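Local atomic coordinates of chintase (Rhizomucor miehei, PDB entry 5YUQ), a protein that probably hydrolyses the beta-1,4 linkages of chitin as a family 18 glycoside hydrolase whose active site forms a tunnel. Residues Y281-E293 against S351-N363. Numbering follows the deposited sequence.
Sequences YSGQYIWRTIAQE and SLEMDDDENTLLN
Asp356 OD2 is gripped from two directions: the indole of Trp287 donates its NE1-H to OD2 in a nearly straight hydrogen bond (2.9 Å, 164°), and Thr360 OG1 takes the syn lone pair of the same oxygen at 2.6 Å. The indole approaches from above the carboxylate plane, while OD2 itself lies in the ring plane. With CG anti to the backbone N (chi1 174°), Trp287 lays its ring between Leu361 CG, 3.7 Å from the centroid of the five-membered ring in a CH-pi contact over one face, and Ala291 CB on the other. The other oxygen, Asp356 OD1, receives Thr360 N, tying the turn 356-359 to the start of helix 360-363. Next door, the bent chain of Arg288 sends NH1 to two acceptors near the guanidinium plane: Asp355 O, 3.0 Å away on a lone pair, and Asp357 OD1 at 2.9 Å in a salt bridge that NH2 joins. Ile286 CG2 packs on Met354 CG (3.8 Å), and Phe234 of strand 228-240 touches both Met354 and Leu361. The contact thus joins strand 284-286 and helix 287-292 to the 3-10 segment, turn and short helix that follow barrel strand 346-350, at whose end a cis peptide precedes Ser351, in the TIM-barrel fold of family 18 chitinases.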
loop_
_atom_site.group_PDB
_atom_site.type_symbol
_atom_site.label_atom_id
_atom_site.label_comp_id
_atom_site.label_asym_id
_atom_site.label_seq_id
_atom_site.Cartn_x
_atom_site.Cartn_y
_atom_site.Cartn_z
ATOM N N TYR A 281 2.885 -18.130 -1.501
ATOM C CA TYR A 281 3.181 -17.332 -0.322
ATOM C C TYR A 281 3.580 -15.924 -0.750
ATOM O O TYR A 281 3.996 -15.716 -1.887
ATOM C CB TYR A 281 4.315 -17.960 0.486
ATOM C CG TYR A 281 3.965 -19.282 1.119
ATOM C CD1 TYR A 281 3.022 -19.357 2.132
ATOM C CD2 TYR A 281 4.602 -20.451 0.725
ATOM C CE1 TYR A 281 2.709 -20.559 2.725
ATOM C CE2 TYR A 281 4.295 -21.665 1.319
ATOM C CZ TYR A 281 3.345 -21.707 2.315
ATOM O OH TYR A 281 3.026 -22.903 2.916
ATOM N N SER A 282 3.463 -14.968 0.169
ATOM C CA SER A 282 3.847 -13.589 -0.113
ATOM C C SER A 282 5.183 -13.251 0.525
ATOM O O SER A 282 5.849 -12.301 0.112
ATOM C CB SER A 282 2.792 -12.622 0.407
ATOM O OG SER A 282 2.721 -12.670 1.819
ATOM N N GLY A 283 5.565 -14.025 1.537
ATOM C CA GLY A 283 6.800 -13.778 2.263
ATOM C C GLY A 283 6.625 -12.764 3.369
ATOM O O GLY A 283 7.593 -12.378 4.018
ATOM N N GLN A 284 5.380 -12.355 3.590
ATOM C CA GLN A 284 5.057 -11.336 4.585
ATOM C C GLN A 284 5.478 -11.765 5.986
ATOM O O GLN A 284 5.287 -12.910 6.396
ATOM C CB GLN A 284 3.563 -11.023 4.542
ATOM C CG GLN A 284 3.100 -10.014 5.585
ATOM C CD GLN A 284 1.617 -9.720 5.479
ATOM O OE1 GLN A 284 1.203 -8.814 4.753
ATOM N NE2 GLN A 284 0.806 -10.494 6.204
ATOM N N TYR A 285 6.059 -10.823 6.715
ATOM C CA TYR A 285 6.535 -11.056 8.061
ATOM C C TYR A 285 6.121 -9.814 8.838
ATOM O O TYR A 285 6.731 -8.758 8.684
ATOM C CB TYR A 285 8.057 -11.174 8.006
ATOM C CG TYR A 285 8.655 -12.207 8.927
ATOM C CD1 TYR A 285 8.866 -11.916 10.259
ATOM C CD2 TYR A 285 9.040 -13.451 8.452
ATOM C CE1 TYR A 285 9.419 -12.829 11.105
ATOM C CE2 TYR A 285 9.604 -14.390 9.307
ATOM C CZ TYR A 285 9.785 -14.063 10.629
ATOM O OH TYR A 285 10.342 -14.972 11.499
ATOM N N ILE A 286 5.072 -9.906 9.650
ATOM C CA ILE A 286 4.542 -8.683 10.265
ATOM C C ILE A 286 5.363 -8.237 11.466
ATOM O O ILE A 286 6.071 -9.032 12.083
ATOM C CB ILE A 286 3.052 -8.789 10.651
ATOM C CG1 ILE A 286 2.849 -9.819 11.765
ATOM C CG2 ILE A 286 2.206 -9.122 9.430
ATOM C CD1 ILE A 286 1.502 -9.679 12.452
ATOM N N TRP A 287 5.277 -6.956 11.793
ATOM C CA TRP A 287 6.090 -6.408 12.864
ATOM C C TRP A 287 5.908 -7.160 14.175
ATOM O O TRP A 287 6.884 -7.379 14.899
ATOM C CB TRP A 287 5.803 -4.927 13.082
ATOM C CG TRP A 287 6.542 -4.414 14.273
ATOM C CD1 TRP A 287 6.031 -4.165 15.515
ATOM C CD2 TRP A 287 7.941 -4.115 14.346
ATOM N NE1 TRP A 287 7.030 -3.728 16.356
ATOM C CE2 TRP A 287 8.212 -3.685 15.660
ATOM C CE3 TRP A 287 8.993 -4.164 13.425
ATOM C CZ2 TRP A 287 9.486 -3.299 16.073
ATOM C CZ3 TRP A 287 10.257 -3.784 13.834
ATOM C CH2 TRP A 287 10.494 -3.359 15.148
ATOM N N ARG A 288 4.684 -7.560 14.490
ATOM C CA ARG A 288 4.431 -8.256 15.765
ATOM C C ARG A 288 5.390 -9.458 15.881
ATOM O O ARG A 288 5.892 -9.688 16.945
ATOM C CB ARG A 288 3.021 -8.744 15.947
ATOM C CG ARG A 288 1.994 -7.644 16.070
ATOM C CD ARG A 288 0.549 -8.090 16.136
ATOM N NE ARG A 288 0.234 -8.729 17.415
ATOM C CZ ARG A 288 -0.031 -8.067 18.525
ATOM N NH1 ARG A 288 -0.074 -6.743 18.577
ATOM N NH2 ARG A 288 -0.294 -8.743 19.602
ATOM N N THR A 289 5.560 -10.199 14.783
ATOM C CA THR A 289 6.440 -11.363 14.770
ATOM C C THR A 289 7.902 -10.961 14.914
ATOM O O THR A 289 8.654 -11.578 15.669
ATOM C CB THR A 289 6.279 -12.158 13.474
ATOM O OG1 THR A 289 4.888 -12.429 13.250
ATOM C CG2 THR A 289 7.051 -13.470 13.557
ATOM N N ILE A 290 8.305 -9.930 14.177
ATOM C CA ILE A 290 9.667 -9.416 14.258
ATOM C C ILE A 290 10.009 -9.032 15.701
ATOM O O ILE A 290 11.085 -9.365 16.210
ATOM C CB ILE A 290 9.843 -8.207 13.317
ATOM C CG1 ILE A 290 9.526 -8.628 11.874
ATOM C CG2 ILE A 290 11.252 -7.647 13.401
ATOM C CD1 ILE A 290 9.590 -7.484 10.852
ATOM N N ALA A 291 9.070 -8.370 16.368
ATOM C CA ALA A 291 9.269 -7.937 17.748
ATOM C C ALA A 291 9.295 -9.133 18.691
ATOM O O ALA A 291 10.202 -9.261 19.520
ATOM C CB ALA A 291 8.181 -6.961 18.150
ATOM N N GLN A 292 8.308 -10.017 18.554
ATOM C CA GLN A 292 8.193 -11.169 19.453
ATOM C C GLN A 292 9.390 -12.109 19.353
ATOM O O GLN A 292 9.789 -12.716 20.351
ATOM C CB GLN A 292 6.898 -11.944 19.174
ATOM C CG GLN A 292 5.617 -11.253 19.638
ATOM C CD GLN A 292 4.367 -11.808 18.963
ATOM O OE1 GLN A 292 4.449 -12.661 18.071
ATOM N NE2 GLN A 292 3.203 -11.319 19.383
ATOM N N GLU A 293 9.967 -12.225 18.157
ATOM C CA GLU A 293 11.084 -13.138 17.937
ATOM C C GLU A 293 12.426 -12.520 18.300
ATOM O O GLU A 293 13.452 -13.201 18.294
ATOM C CB GLU A 293 11.108 -13.625 16.486
ATOM C CG GLU A 293 9.957 -14.544 16.143
ATOM C CD GLU A 293 10.026 -15.051 14.723
ATOM O OE1 GLU A 293 10.844 -14.521 13.938
ATOM O OE2 GLU A 293 9.262 -15.982 14.391
ATOM N N SER A 351 -0.358 -2.445 7.709
ATOM C CA SER A 351 -1.681 -2.041 8.166
ATOM C C SER A 351 -1.679 -2.125 9.699
ATOM O O SER A 351 -0.780 -2.726 10.303
ATOM C CB SER A 351 -2.768 -2.934 7.559
ATOM O OG SER A 351 -2.480 -4.303 7.806
ATOM N N LEU A 352 -2.687 -1.525 10.322
ATOM C CA LEU A 352 -2.634 -1.192 11.743
ATOM C C LEU A 352 -2.501 -2.383 12.683
ATOM O O LEU A 352 -1.845 -2.286 13.722
ATOM C CB LEU A 352 -3.860 -0.347 12.112
ATOM C CG LEU A 352 -3.842 0.280 13.501
ATOM C CD1 LEU A 352 -2.590 1.119 13.688
ATOM C CD2 LEU A 352 -5.088 1.130 13.705
ATOM N N GLU A 353 -3.105 -3.510 12.322
ATOM C CA GLU A 353 -3.119 -4.651 13.232
ATOM C C GLU A 353 -1.741 -5.299 13.343
ATOM O O GLU A 353 -1.515 -6.137 14.209
ATOM C CB GLU A 353 -4.188 -5.667 12.806
ATOM C CG GLU A 353 -3.735 -6.700 11.780
ATOM C CD GLU A 353 -3.518 -6.142 10.391
ATOM O OE1 GLU A 353 -3.873 -4.969 10.114
ATOM O OE2 GLU A 353 -2.995 -6.896 9.542
ATOM N N MET A 354 -0.838 -4.882 12.491
ATOM C CA MET A 354 0.502 -5.449 12.446
ATOM C C MET A 354 1.468 -4.912 13.489
ATOM O O MET A 354 2.470 -5.480 13.715
ATOM C CB MET A 354 1.158 -5.288 11.048
ATOM C CG MET A 354 0.352 -5.873 9.941
ATOM S SD MET A 354 1.279 -5.447 8.385
ATOM C CE MET A 354 0.310 -6.387 7.169
ATOM N N ASP A 355 1.101 -3.787 14.088
ATOM C CA ASP A 355 1.944 -3.167 15.100
ATOM C C ASP A 355 1.908 -4.007 16.368
ATOM O O ASP A 355 0.988 -4.810 16.566
ATOM C CB ASP A 355 1.449 -1.750 15.403
ATOM C CG ASP A 355 2.554 -0.841 15.903
ATOM O OD1 ASP A 355 3.691 -1.312 16.147
ATOM O OD2 ASP A 355 2.281 0.353 16.062
ATOM N N ASP A 356 2.911 -3.835 17.219
ATOM C CA ASP A 356 2.906 -4.532 18.507
ATOM C C ASP A 356 1.983 -3.838 19.510
ATOM O O ASP A 356 1.385 -2.798 19.219
ATOM C CB ASP A 356 4.334 -4.705 19.047
ATOM C CG ASP A 356 5.048 -3.386 19.284
ATOM O OD1 ASP A 356 4.383 -2.382 19.633
ATOM O OD2 ASP A 356 6.293 -3.361 19.153
ATOM N N ASP A 357 1.852 -4.422 20.695
ATOM C CA ASP A 357 0.937 -3.881 21.689
ATOM C C ASP A 357 1.430 -2.554 22.265
ATOM O O ASP A 357 0.670 -1.813 22.883
ATOM C CB ASP A 357 0.734 -4.906 22.805
ATOM C CG ASP A 357 -0.082 -6.103 22.361
ATOM O OD1 ASP A 357 -0.734 -6.032 21.299
ATOM O OD2 ASP A 357 -0.088 -7.113 23.098
ATOM N N GLU A 358 2.707 -2.261 22.069
ATOM C CA GLU A 358 3.279 -1.005 22.540
ATOM C C GLU A 358 3.204 0.105 21.499
ATOM O O GLU A 358 3.697 1.207 21.735
ATOM C CB GLU A 358 4.738 -1.210 22.958
ATOM C CG GLU A 358 4.929 -2.170 24.136
ATOM C CD GLU A 358 4.704 -3.631 23.770
ATOM O OE1 GLU A 358 5.053 -4.038 22.639
ATOM O OE2 GLU A 358 4.166 -4.376 24.615
ATOM N N ASN A 359 2.588 -0.183 20.354
ATOM C CA ASN A 359 2.472 0.795 19.269
ATOM C C ASN A 359 3.835 1.301 18.816
ATOM O O ASN A 359 3.968 2.470 18.464
ATOM C CB ASN A 359 1.602 2.004 19.669
ATOM C CG ASN A 359 0.293 1.603 20.334
ATOM O OD1 ASN A 359 -0.614 1.081 19.683
ATOM N ND2 ASN A 359 0.175 1.889 21.632
ATOM N N THR A 360 4.840 0.428 18.817
ATOM C CA THR A 360 6.195 0.828 18.436
ATOM C C THR A 360 6.249 1.528 17.075
ATOM O O THR A 360 6.814 2.616 16.953
ATOM C CB THR A 360 7.155 -0.367 18.410
ATOM O OG1 THR A 360 7.213 -0.960 19.715
ATOM C CG2 THR A 360 8.554 0.083 18.014
ATOM N N LEU A 361 5.667 0.905 16.056
ATOM C CA LEU A 361 5.717 1.478 14.713
ATOM C C LEU A 361 4.799 2.682 14.552
ATOM O O LEU A 361 5.168 3.648 13.897
ATOM C CB LEU A 361 5.415 0.427 13.647
ATOM C CG LEU A 361 6.383 -0.758 13.640
ATOM C CD1 LEU A 361 6.155 -1.552 12.379
ATOM C CD2 LEU A 361 7.832 -0.295 13.737
ATOM N N LEU A 362 3.614 2.644 15.150
ATOM C CA LEU A 362 2.710 3.790 15.041
ATOM C C LEU A 362 3.277 4.999 15.779
ATOM O O LEU A 362 3.179 6.127 15.298
ATOM C CB LEU A 362 1.309 3.438 15.547
ATOM C CG LEU A 362 0.223 4.518 15.459
ATOM C CD1 LEU A 362 0.064 5.039 14.033
ATOM C CD2 LEU A 362 -1.099 3.977 15.982
ATOM N N ASN A 363 3.911 4.752 16.922
ATOM C CA ASN A 363 4.607 5.818 17.632
ATOM C C ASN A 363 5.700 6.439 16.777
ATOM O O ASN A 363 5.930 7.639 16.835
ATOM C CB ASN A 363 5.206 5.294 18.940
ATOM C CG ASN A 363 4.152 5.043 19.989
ATOM O OD1 ASN A 363 3.016 5.498 19.857
ATOM N ND2 ASN A 363 4.521 4.340 21.048
#